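Local coordinates for protein sulfoquinovosidase (Escherichia coli, PDB 5AEG) that hydrolyses plant sulfolipids, releasing sulfoquinovose from sulfoquinovosyl diacylglycerides and from simpler sulfoquinovosides such as sulfoquinovosyl glycerol, at residues D168-A173 with T510-K515; V375-P380 with A431-C436; Q606-R611 with D633-A638. All coordinates share one frame; numbering follows the deposited sequence.

In the fold
The three contacts sample different parts of this family 31 glycoside hydrolase. Interaction 1 joins the N-terminal galactose mutarotase-like domain to a loop of the catalytic TIM barrel, interaction 2 lies within the barrel, and interaction 3 within the C-terminal β domain. None touches another. The centre of interaction 1 is about 31 Å from that of interaction 2 and about 37 Å from that of interaction 3; the centres of interactions 2 and 3 are about 40 Å apart. Two of them approach the catalytic residues. The side chain of Leu511 in interaction 1 is about 8 Å from that of Asp472, the probable proton donor, and that of Trp433 in interaction 2 about 6 Å from the nucleophile Asp405. Interaction 3 is remote from both.

Interaction 1 of 3, residues D168-A173 with T510-K515; sequences DCKENA and TLFEMK
Leu511, which offers CD1 to the ammonium end of Lys170, uses its backbone O to accept the N-H of Met514 at 2.8 Å. That bond closes a type I' β turn over residues 511-514, with Phe512 and Glu513 both at positive phi. The turn belongs to the loop between strand 501-505 and helix 518-528 of the TIM barrel, and it faces the N-terminal galactose mutarotase-like domain, where Lys170 follows the end of helix 162-169. The contact therefore joins two domains at the protein surface. Lys170 spans the gap: its CG lies opposite the backbone N (chi1 -175°), and the chain bends at the third torsion (chi3 82°), carrying CE and NZ past the far end of the Phe512 ring. CE lies 4.0 Å from Phe512 CZ, and NZ stands 4.2 Å from the same carbon, so the touch is a slanting van der Waals one at the para position. The Phe512 ring also rests on Gln166 and Ala167, and Met514 on Val163, so the turn packs on helix 162-169 as well as on the lysine. From within the turn, Glu513 OE1 reaches Lys515 NZ just after it, a salt bridge whose hydrogen bond is weak at 3.3 Å. Just ahead of the turn, Thr510 OG1 bonds to Tyr508 O and Asn545 ND2. Leu511 lies near the substrate site: its side chain is about 7 Å from that of Arg301, a residue that binds the sulfolipid substrate, and about 9 Å from a bound calcium ion. On the same leucine, CD1 comes to 4.4 Å from Lys170 NZ.

Interaction 2 of 3, residues V375-P380 with A431-C436; sequences VDLTNP and ALWAKC
Leu377 meets the helix 422-444 with two different parts of its side chain, the root against Leu432 and the tip against Trp433. Its CB sits 3.8 Å from Leu432 CG, and Leu432 CD2 comes equally near that CB. With CG turned opposite the carbonyl carbon (chi1 -61°), the branch reaches across the helix, and Leu377 CD1 settles 3.7 Å from Trp433 CA. The same methyl group touches Trp433 CB, at the root of the indole, meeting the ring at a slant. Thr378 adds a looser touch, its CG2 4.3 Å from Leu432 CD2. Leu377 sits in a type I turn from Asp376 to Asn379, which is also an Asx turn. Asp376 OD1 takes the hydroxyl of Thr378 OG1 at 2.7 Å and the backbone Thr378 N at 3.0 Å, both from the same face of the carboxylate, the amide from 40° above its plane. Asp376 OD2 is bonded to His417 N. The indole's own polar edge points elsewhere, with Trp433 NE1 donating to the carbonyl of the nucleophile Asp405, so this tryptophan links the helix packing to the active-site strand end. In the TIM barrel, Asn379 N-caps helix 380-395, which precedes strand 401-404, while helix 422-444 follows that strand; Leu377, just before helix 380-395, packs on helix 422-444, touching Trp429 as well, and Cys436 continues the seam onto Tyr383 and Lys387 of helix 380-395.

Interaction 3 of 3, residues Q606-R611 with D633-A638; sequences QYLLGR and DNWVHA
Trp635 carries its indole across to Leu608. From CB, the ring carbon CG lies opposite the carbonyl carbon (chi1 -70°), which swings the bicycle toward the other segment. On the five-membered side, NE1 donates to Pro631 O. Asp633 CB lies over one face of the indole toward its rim, 3.5 Å from Trp635 NE1 and 3.7 Å from Trp635 CE2. At the far end of the six-membered ring, CH2 meets the Leu608 methyl CD2 obliquely at 4.2 Å. The reach is long because strands 607-609 and 635-637 are not neighbours: in the antiparallel sheet of the C-terminal β domain, strands 613-615 and 660-663 run between them, and Arg611 CA and Asp633 CA, the nearest such pair, are 12.0 Å apart. Leu614, Phe661 and Arg663 of those middle strands touch the indole too. Beside it runs a polar edge. Arg611 NH2 and Asp633 OD2, 4.2 Å apart, are opposite charges beyond salt-bridge range, and a water lies between them at the edge of the guanidinium, in its plane. It donates to Asp633 OD2 at 2.7 Å; its bond from Arg611 NH2 is weak. Tyr594 OH bonds to both Arg611 NH1 and Asp633 OD2, and Arg663 NE completes a salt bridge to that oxygen. Asp633 OD1 turns back to its own chain, taking Asn634 N at 2.8 Å through its anti lone pair.

Interaction 1 of 3, residues D168-A173 with T510-K515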
# COMPACT_ATOMS: atom_id res chain seq x y z
N ASP A 168 17.53 10.23 -10.45
CA ASP A 168 17.17 11.68 -10.44
C ASP A 168 17.76 12.44 -11.64
O ASP A 168 17.20 13.44 -12.03
CB ASP A 168 17.70 12.36 -9.17
CG ASP A 168 16.74 12.28 -7.99
OD1 ASP A 168 15.58 11.89 -8.22
OD2 ASP A 168 17.17 12.65 -6.85
N CYS A 169 18.87 11.98 -12.20
CA CYS A 169 19.40 12.61 -13.40
C CYS A 169 18.46 12.45 -14.58
O CYS A 169 18.47 13.28 -15.42
CB CYS A 169 20.78 12.09 -13.71
SG CYS A 169 21.99 12.68 -12.49
N LYS A 170 17.60 11.45 -14.56
CA LYS A 170 16.67 11.10 -15.64
C LYS A 170 15.24 11.25 -15.02
O LYS A 170 14.75 10.41 -14.36
CB LYS A 170 17.05 9.65 -15.93
CG LYS A 170 16.39 8.94 -17.08
CD LYS A 170 16.72 7.43 -17.03
CE LYS A 170 15.82 6.65 -16.06
NZ LYS A 170 15.57 5.22 -16.45
N GLU A 171 14.57 12.34 -15.22
CA GLU A 171 13.12 12.41 -14.89
C GLU A 171 12.74 12.32 -13.43
O GLU A 171 11.67 11.89 -13.11
CB GLU A 171 12.30 11.40 -15.70
CG GLU A 171 12.38 11.67 -17.20
CD GLU A 171 11.18 12.42 -17.79
OE1 GLU A 171 10.61 13.37 -17.17
OE2 GLU A 171 10.82 12.04 -18.92
N ASN A 172 13.62 12.80 -12.57
CA ASN A 172 13.32 13.06 -11.18
C ASN A 172 12.84 11.75 -10.54
O ASN A 172 11.94 11.76 -9.67
CB ASN A 172 12.20 14.12 -11.06
CG ASN A 172 12.15 14.71 -9.71
OD1 ASN A 172 13.19 15.04 -9.16
ND2 ASN A 172 10.96 14.89 -9.13
N ALA A 173 13.43 10.64 -10.97
CA ALA A 173 12.89 9.30 -10.59
C ALA A 173 13.44 8.68 -9.31
O ALA A 173 12.94 7.56 -8.92
CB ALA A 173 13.02 8.34 -11.75
N THR A 510 15.26 -3.18 -12.18
CA THR A 510 16.48 -3.71 -12.68
C THR A 510 17.04 -2.62 -13.67
O THR A 510 16.76 -2.64 -14.84
CB THR A 510 16.18 -5.01 -13.42
OG1 THR A 510 15.34 -5.88 -12.65
CG2 THR A 510 17.44 -5.72 -13.78
N LEU A 511 17.79 -1.69 -13.16
CA LEU A 511 18.27 -0.52 -13.87
C LEU A 511 19.61 -0.17 -13.33
O LEU A 511 19.98 -0.64 -12.26
CB LEU A 511 17.35 0.67 -13.58
CG LEU A 511 15.95 0.59 -14.10
CD1 LEU A 511 15.17 1.84 -13.60
CD2 LEU A 511 15.81 0.44 -15.62
N PHE A 512 20.38 0.62 -14.10
CA PHE A 512 21.66 1.15 -13.63
C PHE A 512 22.59 0.06 -13.16
O PHE A 512 23.21 0.19 -12.10
CB PHE A 512 21.45 2.22 -12.51
CG PHE A 512 20.47 3.27 -12.88
CD1 PHE A 512 20.69 4.07 -14.00
CD2 PHE A 512 19.32 3.47 -12.14
CE1 PHE A 512 19.77 5.03 -14.39
CE2 PHE A 512 18.39 4.42 -12.54
CZ PHE A 512 18.62 5.23 -13.63
N GLU A 513 22.68 -1.04 -13.89
CA GLU A 513 23.55 -2.10 -13.38
C GLU A 513 23.12 -2.82 -12.05
O GLU A 513 23.91 -3.58 -11.48
CB GLU A 513 25.02 -1.61 -13.25
CG GLU A 513 25.60 -0.99 -14.54
CD GLU A 513 25.25 -1.75 -15.84
OE1 GLU A 513 25.41 -3.00 -15.92
OE2 GLU A 513 24.80 -1.10 -16.81
N MET A 514 21.92 -2.56 -11.53
CA MET A 514 21.42 -3.43 -10.49
C MET A 514 20.96 -4.70 -11.20
O MET A 514 20.29 -4.63 -12.21
CB MET A 514 20.21 -2.79 -9.77
CG MET A 514 20.58 -1.66 -8.91
SD MET A 514 19.17 -0.91 -8.02
CE MET A 514 18.01 -0.52 -9.30
N LYS A 515 21.32 -5.87 -10.68
CA LYS A 515 20.83 -7.15 -11.20
C LYS A 515 20.60 -8.07 -10.00
O LYS A 515 21.38 -8.10 -9.06
CB LYS A 515 21.93 -7.75 -12.05
CG LYS A 515 22.43 -6.88 -13.23
CD LYS A 515 23.52 -7.70 -13.97
CE LYS A 515 23.78 -7.23 -15.38
NZ LYS A 515 23.68 -5.77 -15.49

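Interaction 2 of 3, residues V375-P380 with A431-C436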
# COMPACT_ATOMS: atom_id res chain seq x y z
N VAL A 375 -8.53 6.27 -18.92
CA VAL A 375 -9.91 5.90 -18.79
C VAL A 375 -10.52 6.78 -17.70
O VAL A 375 -9.97 6.88 -16.59
CB VAL A 375 -10.10 4.44 -18.44
CG1 VAL A 375 -11.55 4.08 -18.19
CG2 VAL A 375 -9.48 3.54 -19.51
N ASP A 376 -11.64 7.43 -17.99
CA ASP A 376 -12.19 8.40 -17.04
C ASP A 376 -13.10 7.75 -16.12
O ASP A 376 -14.33 7.69 -16.34
CB ASP A 376 -12.84 9.62 -17.73
CG ASP A 376 -13.34 10.67 -16.72
OD1 ASP A 376 -13.21 10.45 -15.48
OD2 ASP A 376 -13.80 11.75 -17.16
N LEU A 377 -12.54 7.26 -15.01
CA LEU A 377 -13.34 6.48 -14.08
C LEU A 377 -14.49 7.30 -13.37
O LEU A 377 -15.31 6.68 -12.68
CB LEU A 377 -12.46 5.76 -13.00
CG LEU A 377 -11.44 4.76 -13.58
CD1 LEU A 377 -10.53 4.15 -12.50
CD2 LEU A 377 -12.18 3.67 -14.28
N THR A 378 -14.46 8.64 -13.46
CA THR A 378 -15.53 9.48 -12.89
C THR A 378 -16.72 9.57 -13.89
O THR A 378 -17.73 10.07 -13.54
CB THR A 378 -15.11 10.94 -12.61
OG1 THR A 378 -15.01 11.71 -13.83
CG2 THR A 378 -13.74 11.04 -11.91
N ASN A 379 -16.57 9.10 -15.11
CA ASN A 379 -17.68 8.95 -16.04
C ASN A 379 -18.40 7.65 -15.80
O ASN A 379 -17.88 6.55 -16.03
CB ASN A 379 -17.15 9.05 -17.47
CG ASN A 379 -18.25 8.86 -18.55
OD1 ASN A 379 -19.33 8.31 -18.29
ND2 ASN A 379 -17.93 9.28 -19.71
N PRO A 380 -19.62 7.73 -15.31
CA PRO A 380 -20.25 6.46 -14.93
C PRO A 380 -20.42 5.40 -16.06
O PRO A 380 -20.45 4.18 -15.79
CB PRO A 380 -21.61 6.90 -14.38
CG PRO A 380 -21.52 8.38 -14.13
CD PRO A 380 -20.47 8.92 -15.05
N ALA A 431 -8.33 4.25 -5.14
CA ALA A 431 -9.49 3.49 -4.63
C ALA A 431 -10.69 3.41 -5.62
O ALA A 431 -11.46 2.44 -5.55
CB ALA A 431 -9.95 4.03 -3.35
N LEU A 432 -10.78 4.39 -6.52
CA LEU A 432 -11.80 4.38 -7.58
C LEU A 432 -11.51 3.20 -8.53
O LEU A 432 -12.39 2.38 -8.86
CB LEU A 432 -11.75 5.68 -8.34
CG LEU A 432 -12.89 6.05 -9.28
CD1 LEU A 432 -14.26 5.84 -8.61
CD2 LEU A 432 -12.68 7.53 -9.68
N TRP A 433 -10.24 3.07 -8.90
CA TRP A 433 -9.75 1.91 -9.69
C TRP A 433 -9.93 0.60 -8.97
O TRP A 433 -10.42 -0.38 -9.54
CB TRP A 433 -8.31 2.23 -10.15
CG TRP A 433 -7.53 1.16 -10.81
CD1 TRP A 433 -6.23 0.88 -10.58
CD2 TRP A 433 -7.95 0.32 -11.88
NE1 TRP A 433 -5.79 -0.09 -11.46
CE2 TRP A 433 -6.85 -0.52 -12.21
CE3 TRP A 433 -9.17 0.11 -12.54
CZ2 TRP A 433 -6.92 -1.51 -13.19
CZ3 TRP A 433 -9.24 -0.86 -13.54
CH2 TRP A 433 -8.10 -1.67 -13.85
N ALA A 434 -9.64 0.57 -7.66
CA ALA A 434 -9.85 -0.58 -6.87
C ALA A 434 -11.38 -0.99 -6.85
O ALA A 434 -11.72 -2.18 -6.99
CB ALA A 434 -9.34 -0.39 -5.42
N LYS A 435 -12.24 -0.01 -6.73
CA LYS A 435 -13.68 -0.29 -6.66
C LYS A 435 -14.14 -0.97 -7.97
O LYS A 435 -14.97 -1.86 -7.93
CB LYS A 435 -14.47 1.01 -6.44
CG LYS A 435 -15.94 0.82 -6.10
CD LYS A 435 -16.65 2.17 -5.93
CE LYS A 435 -17.91 1.96 -5.09
NZ LYS A 435 -18.99 2.81 -5.55
N CYS A 436 -13.55 -0.53 -9.10
CA CYS A 436 -13.92 -1.07 -10.42
C CYS A 436 -13.62 -2.56 -10.47
O CYS A 436 -14.47 -3.42 -10.90
CB CYS A 436 -13.16 -0.31 -11.51
SG CYS A 436 -13.63 -0.70 -13.22

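Interaction 3 of 3, residues Q606-R611 with D633-A638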
# COMPACT_ATOMS: atom_id res chain seq x y z
N GLN A 606 10.96 -6.08 11.67
CA GLN A 606 10.38 -7.31 12.14
C GLN A 606 8.95 -7.14 12.50
O GLN A 606 8.44 -6.03 12.68
CB GLN A 606 11.22 -7.82 13.34
CG GLN A 606 11.31 -6.93 14.49
CD GLN A 606 12.03 -7.58 15.68
OE1 GLN A 606 13.28 -7.52 15.78
NE2 GLN A 606 11.29 -8.31 16.48
N TYR A 607 8.26 -8.29 12.53
CA TYR A 607 6.86 -8.37 12.61
C TYR A 607 6.41 -9.65 13.21
O TYR A 607 7.19 -10.59 13.32
CB TYR A 607 6.13 -8.16 11.26
CG TYR A 607 6.45 -9.17 10.20
CD1 TYR A 607 7.65 -9.07 9.43
CD2 TYR A 607 5.59 -10.21 9.92
CE1 TYR A 607 7.95 -10.02 8.43
CE2 TYR A 607 5.91 -11.17 8.93
CZ TYR A 607 7.08 -11.06 8.18
OH TYR A 607 7.30 -12.00 7.20
N LEU A 608 5.15 -9.66 13.62
CA LEU A 608 4.47 -10.90 14.01
C LEU A 608 3.57 -11.36 12.83
O LEU A 608 2.85 -10.56 12.21
CB LEU A 608 3.62 -10.67 15.24
CG LEU A 608 4.32 -10.29 16.52
CD1 LEU A 608 3.32 -9.81 17.61
CD2 LEU A 608 5.25 -11.34 17.03
N LEU A 609 3.64 -12.62 12.50
CA LEU A 609 2.75 -13.29 11.53
C LEU A 609 1.69 -13.95 12.35
O LEU A 609 1.95 -14.95 13.01
CB LEU A 609 3.50 -14.29 10.67
CG LEU A 609 2.79 -14.99 9.51
CD1 LEU A 609 2.37 -13.99 8.40
CD2 LEU A 609 3.66 -16.08 8.91
N GLY A 610 0.47 -13.43 12.26
CA GLY A 610 -0.59 -13.76 13.24
C GLY A 610 -0.08 -13.41 14.64
O GLY A 610 0.80 -12.57 14.82
N ARG A 611 -0.66 -14.07 15.65
CA ARG A 611 -0.26 -13.87 17.04
C ARG A 611 1.06 -14.53 17.48
O ARG A 611 1.77 -13.97 18.34
CB ARG A 611 -1.39 -14.40 17.94
CG ARG A 611 -1.21 -14.29 19.45
CD ARG A 611 -1.12 -12.91 19.98
NE ARG A 611 -0.71 -12.84 21.44
CZ ARG A 611 0.56 -12.75 21.87
NH1 ARG A 611 1.65 -12.71 21.01
NH2 ARG A 611 0.75 -12.69 23.18
N ASP A 633 8.59 -13.41 26.32
CA ASP A 633 7.70 -14.50 26.04
C ASP A 633 8.61 -15.70 25.99
O ASP A 633 9.81 -15.59 26.03
CB ASP A 633 6.86 -14.35 24.73
CG ASP A 633 5.48 -14.89 24.84
OD1 ASP A 633 5.34 -15.94 25.48
OD2 ASP A 633 4.49 -14.37 24.25
N ASN A 634 7.99 -16.84 25.92
CA ASN A 634 8.75 -18.09 25.70
C ASN A 634 8.77 -18.43 24.19
O ASN A 634 7.78 -18.90 23.67
CB ASN A 634 8.19 -19.19 26.56
CG ASN A 634 8.57 -18.93 28.08
OD1 ASN A 634 9.77 -18.61 28.46
ND2 ASN A 634 7.57 -18.89 28.87
N TRP A 635 9.91 -18.17 23.59
CA TRP A 635 10.11 -18.25 22.13
C TRP A 635 10.84 -19.52 21.81
O TRP A 635 11.68 -19.98 22.59
CB TRP A 635 10.89 -17.03 21.65
CG TRP A 635 10.09 -15.78 21.73
CD1 TRP A 635 10.25 -14.79 22.64
CD2 TRP A 635 8.93 -15.41 20.94
NE1 TRP A 635 9.37 -13.82 22.42
CE2 TRP A 635 8.49 -14.20 21.43
CE3 TRP A 635 8.25 -15.99 19.87
CZ2 TRP A 635 7.43 -13.54 20.89
CZ3 TRP A 635 7.22 -15.31 19.32
CH2 TRP A 635 6.81 -14.11 19.83
N VAL A 636 10.49 -20.13 20.69
CA VAL A 636 11.18 -21.29 20.16
C VAL A 636 11.63 -21.01 18.73
O VAL A 636 10.78 -20.63 17.90
CB VAL A 636 10.21 -22.50 20.12
CG1 VAL A 636 10.97 -23.72 19.66
CG2 VAL A 636 9.65 -22.72 21.49
N HIS A 637 12.93 -21.08 18.49
CA HIS A 637 13.48 -20.93 17.14
C HIS A 637 12.94 -22.04 16.23
O HIS A 637 13.07 -23.26 16.55
CB HIS A 637 14.97 -20.89 17.23
CG HIS A 637 15.69 -20.69 15.93
ND1 HIS A 637 16.46 -21.68 15.34
CD2 HIS A 637 15.72 -19.64 15.09
CE1 HIS A 637 16.95 -21.23 14.21
NE2 HIS A 637 16.56 -19.98 14.05
N ALA A 638 12.32 -21.66 15.09
CA ALA A 638 11.62 -22.62 14.24
C ALA A 638 12.50 -23.77 13.74
O ALA A 638 11.99 -24.87 13.52
CB ALA A 638 11.05 -21.95 13.00
O HOH W 1 2.21 -13.18 25.15